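Local coordinates for Exo-1,5-alpha-L-arabinofuranobiosidase (Gibberella zeae, PDB 2YDT), which probably releases arabinobiose from the ends of alpha-1,5-linked arabinan chains, as an exo-acting glycoside hydrolase, at residues A[30-44]-A[84-96]. Residues are numbered along the deposited sequence; the frame is centred on the assembly and turned at random.
Sequences YARPLELSDGTLLGT and LRYQPQLYELPRA. With AHR (alpha-L-arabinofuranose), chain C; SO4 (sulfate ion), chain H.
Leu90 presses into strands 30-35 and 41-44 at the tightly packed middle of this contact. Its CB lies 3.8 Å from Leu34 CB, while its CD1 methyl reaches across to the hairpin's second strand, meeting Thr44 CG2 and Leu42 CB. Thr44 keeps OG1 on Pro58 O and lays CG2 against Pro88 CB, 3.7 Å away. At the inner end Gln87 CA sits over the face of the Tyr30 ring, 3.6 Å from its centroid, a CH-pi contact, and Pro88 O meets the ring edge. Tyr30 CE2 sits over the centre of the Arg32 guanidinium face; Arg32 NH1 bonds to Ala31 O and NH2 to Thr324 OG1. Gln87, its chain bent at chi2 (133°), brings NE2 to within 3.0 Å of O5 of the bound arabinofuranose, so this packing forms part of the sugar pocket.

Toward the hairpin turn the contact loosens and becomes polar. The Glu92 chain stretches out, with CG anti to the backbone N (chi1 -178°), and OE2 accepts from Ser37 N at 2.9 Å, on its syn side. A water joins OE1 to Glu35 O, 2.6 Å from the carboxylate oxygen, near solvent-exposed Ser37.

Strands 30-35 and 87-92 run nearly parallel, 6° apart, as the first strands of successive four-stranded antiparallel sheets, blades of a beta-propeller. Strand 41-47 pairs antiparallel with 28-35 in the same blade, strand 326-330 touches Arg32 and Pro33, and strand 154-162 of the following blade meets Tyr30 and Gln87.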
ATOM      1  N   TYR A  30       7.097   6.070  -0.520  1.00  6.83           N
ATOM      2  CA  TYR A  30       6.215   5.001   0.012  1.00  6.16           C
ATOM      3  C   TYR A  30       5.477   5.411   1.264  1.00  6.41           C
ATOM      4  O   TYR A  30       5.618   4.793   2.326  1.00  5.76           O
ATOM      5  CB  TYR A  30       7.012   3.679   0.209  1.00  6.55           C
ATOM      6  CG  TYR A  30       6.201   2.418  -0.031  1.00  5.01           C
ATOM      7  CD1 TYR A  30       6.402   1.643  -1.188  1.00  6.41           C
ATOM      8  CD2 TYR A  30       5.274   1.966   0.906  1.00  5.04           C
ATOM      9  CE1 TYR A  30       5.703   0.497  -1.426  1.00  5.97           C
ATOM     10  CE2 TYR A  30       4.551   0.807   0.679  1.00  6.27           C
ATOM     11  CZ  TYR A  30       4.780   0.060  -0.471  1.00  6.68           C
ATOM     12  OH  TYR A  30       4.064  -1.108  -0.709  1.00  6.77           O
ATOM     13  N   ALA A  31       4.639   6.442   1.160  1.00  6.36           N
ATOM     14  CA  ALA A  31       3.867   6.950   2.291  1.00  5.83           C
ATOM     15  C   ALA A  31       2.646   6.077   2.566  1.00  6.38           C
ATOM     16  O   ALA A  31       1.975   5.637   1.639  1.00  7.36           O
ATOM     17  CB  ALA A  31       3.409   8.426   2.025  1.00  5.75           C
ATOM     18  N   ARG A  32       2.367   5.896   3.857  1.00  6.56           N
ATOM     19  CA  ARG A  32       1.199   5.133   4.312  1.00  6.83           C
ATOM     20  C   ARG A  32       0.547   5.771   5.517  1.00  6.82           C
ATOM     21  O   ARG A  32       1.254   6.068   6.509  1.00  7.22           O
ATOM     22  CB  ARG A  32       1.604   3.676   4.634  1.00  6.41           C
ATOM     23  CG  ARG A  32       1.940   2.853   3.397  1.00  6.27           C
ATOM     24  CD  ARG A  32       0.737   2.546   2.553  1.00  6.39           C
ATOM     25  NE  ARG A  32       0.995   1.631   1.458  1.00  6.21           N
ATOM     26  CZ  ARG A  32       1.312   1.975   0.217  1.00  6.84           C
ATOM     27  NH1 ARG A  32       1.523   3.222  -0.132  1.00  5.91           N
ATOM     28  NH2 ARG A  32       1.406   1.046  -0.696  1.00  6.87           N
ATOM     29  N   PRO A  33      -0.806   5.914   5.487  1.00  7.32           N
ATOM     30  CA  PRO A  33      -1.551   6.459   6.632  1.00  7.63           C
ATOM     31  C   PRO A  33      -2.411   5.418   7.320  1.00  7.97           C
ATOM     32  O   PRO A  33      -2.686   4.358   6.765  1.00  9.18           O
ATOM     33  CB  PRO A  33      -2.506   7.434   5.959  1.00  7.84           C
ATOM     34  CG  PRO A  33      -2.885   6.748   4.725  1.00  7.65           C
ATOM     35  CD  PRO A  33      -1.668   5.892   4.296  1.00  7.79           C
ATOM     36  N   LEU A  34      -2.797   5.745   8.536  1.00  8.11           N
ATOM     37  CA  LEU A  34      -3.724   4.881   9.311  1.00  7.91           C
ATOM     38  C   LEU A  34      -4.599   5.708  10.231  1.00  8.05           C
ATOM     39  O   LEU A  34      -4.092   6.571  10.958  1.00  9.63           O
ATOM     40  CB  LEU A  34      -2.912   3.873  10.140  1.00  8.26           C
ATOM     41  CG  LEU A  34      -3.689   2.958  11.090  1.00  8.29           C
ATOM     42  CD1 LEU A  34      -4.557   1.976  10.274  1.00  8.70           C
ATOM     43  CD2 LEU A  34      -2.783   2.192  12.103  1.00  9.53           C
ATOM     44  N   GLU A  35      -5.904   5.411  10.240  1.00  9.33           N
ATOM     45  CA  GLU A  35      -6.809   6.014  11.248  1.00  9.84           C
ATOM     46  C   GLU A  35      -7.086   5.008  12.356  1.00 10.07           C
ATOM     47  O   GLU A  35      -7.583   3.913  12.069  1.00 11.65           O
ATOM     48  CB  GLU A  35      -8.136   6.446  10.621  1.00 10.97           C
ATOM     49  CG  GLU A  35      -9.038   7.222  11.585  1.00 11.28           C
ATOM     50  CD  GLU A  35     -10.384   7.632  10.970  1.00 12.31           C
ATOM     51  OE1 GLU A  35     -11.042   6.750  10.389  1.00 13.79           O
ATOM     52  OE2 GLU A  35     -10.757   8.813  11.099  1.00 17.83           O
ATOM     53  N   LEU A  36      -6.797   5.378  13.597  1.00 10.46           N
ATOM     54  CA  LEU A  36      -7.120   4.543  14.739  1.00 10.57           C
ATOM     55  C   LEU A  36      -8.570   4.709  15.159  1.00 12.88           C
ATOM     56  O   LEU A  36      -9.239   5.653  14.731  1.00 12.58           O
ATOM     57  CB  LEU A  36      -6.199   4.858  15.899  1.00 10.53           C
ATOM     58  CG  LEU A  36      -4.692   4.807  15.649  1.00 10.85           C
ATOM     59  CD1 LEU A  36      -3.961   5.020  16.987  1.00 11.68           C
ATOM     60  CD2 LEU A  36      -4.320   3.476  14.961  1.00  8.92           C
ATOM     61  N   SER A  37      -9.054   3.796  16.000  1.00 13.53           N
ATOM     62  CA  SER A  37     -10.457   3.818  16.405  1.00 14.16           C
ATOM     63  C   SER A  37     -10.817   5.054  17.215  1.00 14.85           C
ATOM     64  O   SER A  37     -12.000   5.434  17.239  1.00 16.19           O
ATOM     65  CB  SER A  37     -10.776   2.561  17.205  1.00 14.72           C
ATOM     66  OG  SER A  37     -10.063   2.561  18.403  1.00 18.85           O
ATOM     67  N   ASP A  38      -9.832   5.694  17.826  1.00 13.65           N
ATOM     68  CA  ASP A  38     -10.027   6.972  18.561  1.00 15.09           C
ATOM     69  C   ASP A  38      -9.910   8.246  17.708  1.00 14.65           C
ATOM     70  O   ASP A  38     -10.017   9.350  18.235  1.00 15.92           O
ATOM     71  CB  ASP A  38      -9.134   7.029  19.793  1.00 15.53           C
ATOM     72  CG  ASP A  38      -7.671   7.156  19.484  1.00 16.75           C
ATOM     73  OD1 ASP A  38      -7.279   7.342  18.288  1.00 16.91           O
ATOM     74  OD2 ASP A  38      -6.890   7.049  20.479  1.00 20.41           O
ATOM     75  N   GLY A  39      -9.689   8.089  16.409  1.00 13.53           N
ATOM     76  CA  GLY A  39      -9.618   9.195  15.500  1.00 12.94           C
ATOM     77  C   GLY A  39      -8.220   9.761  15.261  1.00 11.91           C
ATOM     78  O   GLY A  39      -8.047  10.571  14.361  1.00 12.40           O
ATOM     79  N   THR A  40      -7.227   9.294  16.034  1.00 11.89           N
ATOM     80  CA  THR A  40      -5.820   9.594  15.807  1.00 12.15           C
ATOM     81  C   THR A  40      -5.410   9.094  14.409  1.00 10.84           C
ATOM     82  O   THR A  40      -5.891   8.032  13.970  1.00 11.40           O
ATOM     83  CB  THR A  40      -4.947   8.889  16.871  1.00 12.74           C
ATOM     84  OG1 THR A  40      -5.130   9.565  18.116  1.00 18.64           O
ATOM     85  CG2 THR A  40      -3.442   8.933  16.501  1.00 15.96           C
ATOM     86  N   LEU A  41      -4.520   9.837  13.725  1.00 10.18           N
ATOM     87  CA  LEU A  41      -3.894   9.333  12.495  1.00 10.06           C
ATOM     88  C   LEU A  41      -2.432   9.058  12.754  1.00  9.21           C
ATOM     89  O   LEU A  41      -1.750   9.819  13.488  1.00  9.35           O
ATOM     90  CB  LEU A  41      -3.977  10.337  11.357  1.00 10.38           C
ATOM     91  CG  LEU A  41      -5.369  10.825  10.952  1.00 10.76           C
ATOM     92  CD1 LEU A  41      -5.247  11.788   9.786  1.00 13.23           C
ATOM     93  CD2 LEU A  41      -6.347   9.729  10.529  1.00 12.79           C
ATOM     94  N   LEU A  42      -1.947   7.952  12.190  1.00  8.07           N
ATOM     95  CA  LEU A  42      -0.528   7.652  12.153  1.00  8.39           C
ATOM     96  C   LEU A  42      -0.089   7.611  10.701  1.00  8.61           C
ATOM     97  O   LEU A  42      -0.904   7.419   9.807  1.00  9.66           O
ATOM     98  CB  LEU A  42      -0.243   6.293  12.794  1.00  9.10           C
ATOM     99  CG  LEU A  42      -0.634   6.128  14.262  1.00  8.45           C
ATOM    100  CD1 LEU A  42      -0.279   4.692  14.752  1.00 10.39           C
ATOM    101  CD2 LEU A  42       0.054   7.213  15.179  1.00  9.42           C
ATOM    102  N   GLY A  43       1.187   7.869  10.493  1.00  8.11           N
ATOM    103  CA  GLY A  43       1.781   7.815   9.182  1.00  7.84           C
ATOM    104  C   GLY A  43       3.195   7.303   9.239  1.00  8.01           C
ATOM    105  O   GLY A  43       3.872   7.458  10.268  1.00  7.72           O
ATOM    106  N   THR A  44       3.679   6.772   8.098  1.00  7.03           N
ATOM    107  CA  THR A  44       5.055   6.283   7.958  1.00  7.29           C
ATOM    108  C   THR A  44       5.467   6.309   6.496  1.00  6.89           C
ATOM    109  O   THR A  44       4.668   6.653   5.592  1.00  6.30           O
ATOM    110  CB  THR A  44       5.177   4.863   8.555  1.00  6.99           C
ATOM    111  OG1 THR A  44       6.581   4.527   8.702  1.00  7.53           O
ATOM    112  CG2 THR A  44       4.459   3.801   7.678  1.00  7.48           C
ATOM    113  N   LEU A  84      14.852  -1.674   8.852  1.00  7.30           N
ATOM    114  CA  LEU A  84      13.483  -1.774   8.263  1.00  6.87           C
ATOM    115  C   LEU A  84      13.505  -0.752   7.118  1.00  6.33           C
ATOM    116  O   LEU A  84      13.516   0.454   7.337  1.00  6.86           O
ATOM    117  CB  LEU A  84      12.397  -1.476   9.301  1.00  7.25           C
ATOM    118  CG  LEU A  84      12.194  -2.583  10.337  1.00  8.18           C
ATOM    119  CD1 LEU A  84      11.071  -2.227  11.309  1.00  6.82           C
ATOM    120  CD2 LEU A  84      11.883  -3.929   9.651  1.00 12.29           C
ATOM    121  N   ARG A  85      13.568  -1.274   5.889  1.00  6.72           N
ATOM    122  CA  ARG A  85      14.046  -0.501   4.744  1.00  7.04           C
ATOM    123  C   ARG A  85      12.960  -0.140   3.731  1.00  7.18           C
ATOM    124  O   ARG A  85      12.852   1.018   3.335  1.00  6.81           O
ATOM    125  CB  ARG A  85      15.195  -1.249   4.070  1.00  6.88           C
ATOM    126  CG  ARG A  85      15.945  -0.390   3.004  1.00  7.27           C
ATOM    127  CD  ARG A  85      17.169  -1.118   2.468  1.00  8.37           C
ATOM    128  NE  ARG A  85      18.053  -1.528   3.575  1.00  7.44           N
ATOM    129  CZ  ARG A  85      18.907  -0.729   4.222  1.00  8.22           C
ATOM    130  NH1 ARG A  85      19.123   0.516   3.842  1.00  7.30           N
ATOM    131  NH2 ARG A  85      19.601  -1.198   5.251  1.00  8.12           N
ATOM    132  N   TYR A  86      12.188  -1.139   3.275  1.00  7.05           N
ATOM    133  CA  TYR A  86      11.250  -0.924   2.175  1.00  6.50           C
ATOM    134  C   TYR A  86       9.803  -1.237   2.584  1.00  6.84           C
ATOM    135  O   TYR A  86       9.557  -2.146   3.363  1.00  6.04           O
ATOM    136  CB  TYR A  86      11.572  -1.811   0.954  1.00  6.68           C
ATOM    137  CG  TYR A  86      12.742  -1.407   0.073  1.00  6.40           C
ATOM    138  CD1 TYR A  86      13.381  -0.158   0.183  1.00  7.73           C
ATOM    139  CD2 TYR A  86      13.169  -2.278  -0.920  1.00  7.32           C
ATOM    140  CE1 TYR A  86      14.415   0.208  -0.691  1.00  6.71           C
ATOM    141  CE2 TYR A  86      14.200  -1.922  -1.787  1.00  5.90           C
ATOM    142  CZ  TYR A  86      14.826  -0.684  -1.645  1.00  7.18           C
ATOM    143  OH  TYR A  86      15.829  -0.331  -2.536  1.00  9.39           O
ATOM    144  N   GLN A  87       8.878  -0.498   1.995  1.00  6.24           N
ATOM    145  CA  GLN A  87       7.469  -0.908   1.880  1.00  5.45           C
ATOM    146  C   GLN A  87       6.722  -1.124   3.190  1.00  6.52           C
ATOM    147  O   GLN A  87       6.044  -2.131   3.359  1.00  6.60           O
ATOM    148  CB  GLN A  87       7.388  -2.137   0.959  1.00  5.49           C
ATOM    149  CG  GLN A  87       7.954  -1.843  -0.450  1.00  5.79           C
ATOM    150  CD  GLN A  87       8.907  -2.877  -1.009  1.00  5.47           C
ATOM    151  OE1 GLN A  87       8.934  -4.032  -0.567  1.00  6.43           O
ATOM    152  NE2 GLN A  87       9.691  -2.479  -2.006  1.00  6.58           N
ATOM    153  N   PRO A  88       6.769  -0.112   4.082  1.00  5.54           N
ATOM    154  CA  PRO A  88       6.001  -0.157   5.300  1.00  6.39           C
ATOM    155  C   PRO A  88       4.503  -0.126   5.035  1.00  7.19           C
ATOM    156  O   PRO A  88       4.051   0.418   4.020  1.00  7.75           O
ATOM    157  CB  PRO A  88       6.450   1.107   6.048  1.00  6.37           C
ATOM    158  CG  PRO A  88       6.733   2.068   4.923  1.00  7.11           C
ATOM    159  CD  PRO A  88       7.385   1.193   3.861  1.00  5.67           C
ATOM    160  N   GLN A  89       3.745  -0.744   5.932  1.00  6.73           N
ATOM    161  CA  GLN A  89       2.254  -0.764   5.838  1.00  6.11           C
ATOM    162  C   GLN A  89       1.705  -0.779   7.255  1.00  6.86           C
ATOM    163  O   GLN A  89       2.035  -1.648   8.053  1.00  6.76           O
ATOM    164  CB  GLN A  89       1.764  -1.947   4.994  1.00  7.08           C
ATOM    165  CG  GLN A  89       0.241  -2.068   4.911  1.00  7.53           C
ATOM    166  CD  GLN A  89      -0.358  -0.977   4.067  1.00 10.50           C
ATOM    167  OE1 GLN A  89      -1.404  -0.390   4.454  1.00 16.28           O
ATOM    168  NE2 GLN A  89       0.242  -0.685   2.969  1.00  5.87           N
ATOM    169  N   LEU A  90       0.869   0.198   7.587  1.00  6.57           N
ATOM    170  CA  LEU A  90       0.237   0.274   8.901  1.00  7.31           C
ATOM    171  C   LEU A  90      -1.171  -0.288   8.832  1.00  7.65           C
ATOM    172  O   LEU A  90      -1.901  -0.095   7.831  1.00  8.40           O
ATOM    173  CB  LEU A  90       0.170   1.737   9.380  1.00  7.12           C
ATOM    174  CG  LEU A  90       1.532   2.397   9.662  1.00  6.68           C
ATOM    175  CD1 LEU A  90       1.358   3.919   9.843  1.00  8.60           C
ATOM    176  CD2 LEU A  90       2.118   1.748  10.952  1.00  9.95           C
ATOM    177  N   TYR A  91      -1.618  -0.896   9.930  1.00  7.37           N
ATOM    178  CA  TYR A  91      -2.918  -1.576   9.961  1.00  7.85           C
ATOM    179  C   TYR A  91      -3.365  -1.677  11.422  1.00  8.56           C
ATOM    180  O   TYR A  91      -2.565  -1.978  12.306  1.00  8.94           O
ATOM    181  CB  TYR A  91      -2.774  -2.989   9.393  1.00  7.87           C
ATOM    182  CG  TYR A  91      -4.049  -3.787   9.395  1.00  8.83           C
ATOM    183  CD1 TYR A  91      -5.050  -3.481   8.496  1.00  8.62           C
ATOM    184  CD2 TYR A  91      -4.256  -4.811  10.309  1.00  9.88           C
ATOM    185  CE1 TYR A  91      -6.253  -4.142   8.494  1.00  9.51           C
ATOM    186  CE2 TYR A  91      -5.453  -5.523  10.293  1.00 10.66           C
ATOM    187  CZ  TYR A  91      -6.444  -5.183   9.403  1.00 10.41           C
ATOM    188  OH  TYR A  91      -7.670  -5.849   9.391  1.00 12.11           O
ATOM    189  N   GLU A  92      -4.632  -1.452  11.686  1.00  7.77           N
ATOM    190  CA  GLU A  92      -5.160  -1.628  13.043  1.00  8.01           C
ATOM    191  C   GLU A  92      -5.996  -2.897  13.112  1.00  7.86           C
ATOM    192  O   GLU A  92      -6.942  -3.074  12.319  1.00  9.10           O
ATOM    193  CB  GLU A  92      -6.024  -0.414  13.420  1.00  9.09           C
ATOM    194  CG  GLU A  92      -6.594  -0.457  14.849  1.00  9.52           C
ATOM    195  CD  GLU A  92      -7.643   0.631  15.103  1.00 11.21           C
ATOM    196  OE1 GLU A  92      -8.681   0.667  14.383  1.00 13.36           O
ATOM    197  OE2 GLU A  92      -7.442   1.429  16.030  1.00 13.25           O
ATOM    198  N   LEU A  93      -5.701  -3.759  14.089  1.00  8.58           N
ATOM    199  CA  LEU A  93      -6.530  -4.953  14.281  1.00  9.17           C
ATOM    200  C   LEU A  93      -7.989  -4.625  14.609  1.00  9.43           C
ATOM    201  O   LEU A  93      -8.263  -3.887  15.587  1.00 10.38           O
ATOM    202  CB  LEU A  93      -5.957  -5.804  15.413  1.00  9.22           C
ATOM    203  CG  LEU A  93      -4.593  -6.457  15.172  1.00  8.87           C
ATOM    204  CD1 LEU A  93      -4.304  -7.544  16.274  1.00  7.65           C
ATOM    205  CD2 LEU A  93      -4.430  -7.080  13.752  1.00 13.22           C
ATOM    206  N   PRO A  94      -8.922  -5.179  13.827  1.00 10.38           N
ATOM    207  CA  PRO A  94     -10.356  -4.943  14.088  1.00 10.78           C
ATOM    208  C   PRO A  94     -10.940  -5.988  15.046  1.00 12.46           C
ATOM    209  O   PRO A  94     -12.087  -5.879  15.418  1.00 13.27           O
ATOM    210  CB  PRO A  94     -10.970  -5.048  12.695  1.00 11.76           C
ATOM    211  CG  PRO A  94     -10.120  -6.036  12.004  1.00 10.58           C
ATOM    212  CD  PRO A  94      -8.729  -5.902  12.556  1.00 10.12           C
ATOM    213  N   ARG A  95     -10.142  -6.993  15.403  1.00 12.43           N
ATOM    214  CA  ARG A  95     -10.502  -8.039  16.343  1.00 13.66           C
ATOM    215  C   ARG A  95      -9.174  -8.601  16.843  1.00 13.38           C
ATOM    216  O   ARG A  95      -8.116  -8.269  16.304  1.00 11.73           O
ATOM    217  CB  ARG A  95     -11.270  -9.126  15.584  1.00 13.42           C
ATOM    218  CG  ARG A  95     -10.369  -9.762  14.556  1.00 16.93           C
ATOM    219  CD  ARG A  95     -11.003 -10.698  13.604  1.00 23.87           C
ATOM    220  NE  ARG A  95     -11.694 -11.757  14.286  1.00 29.05           N
ATOM    221  CZ  ARG A  95     -11.133 -12.830  14.838  1.00 32.38           C
ATOM    222  NH1 ARG A  95      -9.824 -13.044  14.795  1.00 33.63           N
ATOM    223  NH2 ARG A  95     -11.927 -13.730  15.419  1.00 35.26           N
ATOM    224  N   ALA A  96      -9.211  -9.486  17.829  1.00 13.92           N
ATOM    225  CA  ALA A  96      -7.991 -10.076  18.378  1.00 11.77           C
ATOM    226  C   ALA A  96      -7.463 -11.185  17.493  1.00 12.51           C
ATOM    227  O   ALA A  96      -8.220 -11.940  16.850  1.00 12.32           O
ATOM    228  CB  ALA A  96      -8.251 -10.649  19.819  1.00 12.56           C
TER
HETATM  229  O5  AHR C 501       9.887   0.523  -2.349  1.00  7.41           O
HETATM  230  C5  AHR C 501      11.177   0.750  -2.941  1.00  7.41           C
HETATM  231  C4  AHR C 501      11.256   0.190  -4.340  1.00  7.15           C
HETATM  232  O4  AHR C 501      11.112  -1.216  -4.376  1.00  7.20           O
HETATM  233  C3  AHR C 501      12.638   0.389  -4.992  1.00  7.31           C
HETATM  234  O3  AHR C 501      12.833   1.718  -5.538  1.00  7.81           O
HETATM  235  C2  AHR C 501      12.590  -0.624  -6.110  1.00  7.15           C
HETATM  236  O2  AHR C 501      13.863  -1.140  -6.527  1.00  7.85           O
HETATM  237  C1  AHR C 501      11.723  -1.713  -5.538  1.00  8.35           C
HETATM  238  S   SO4 H1506      -9.997  -4.429   7.698  0.60 26.26           S
HETATM  239  O1  SO4 H1506      -9.303  -5.682   7.601  0.60 17.51           O
HETATM  240  O2  SO4 H1506      -9.398  -3.456   6.736  0.60 23.20           O
HETATM  241  O3  SO4 H1506     -11.415  -4.633   7.436  0.60 27.75           O
HETATM  242  O4  SO4 H1506      -9.912  -3.874   9.038  0.60 24.45           O
HETATM  243  O   HOH W   1       3.759  -2.377   1.639  1.00  6.58           O
HETATM  244  O   HOH W   2      -1.061   2.079   6.112  0.50  8.52           O
HETATM  245  O   HOH W   3      -9.804   2.666  13.161  1.00 20.13           O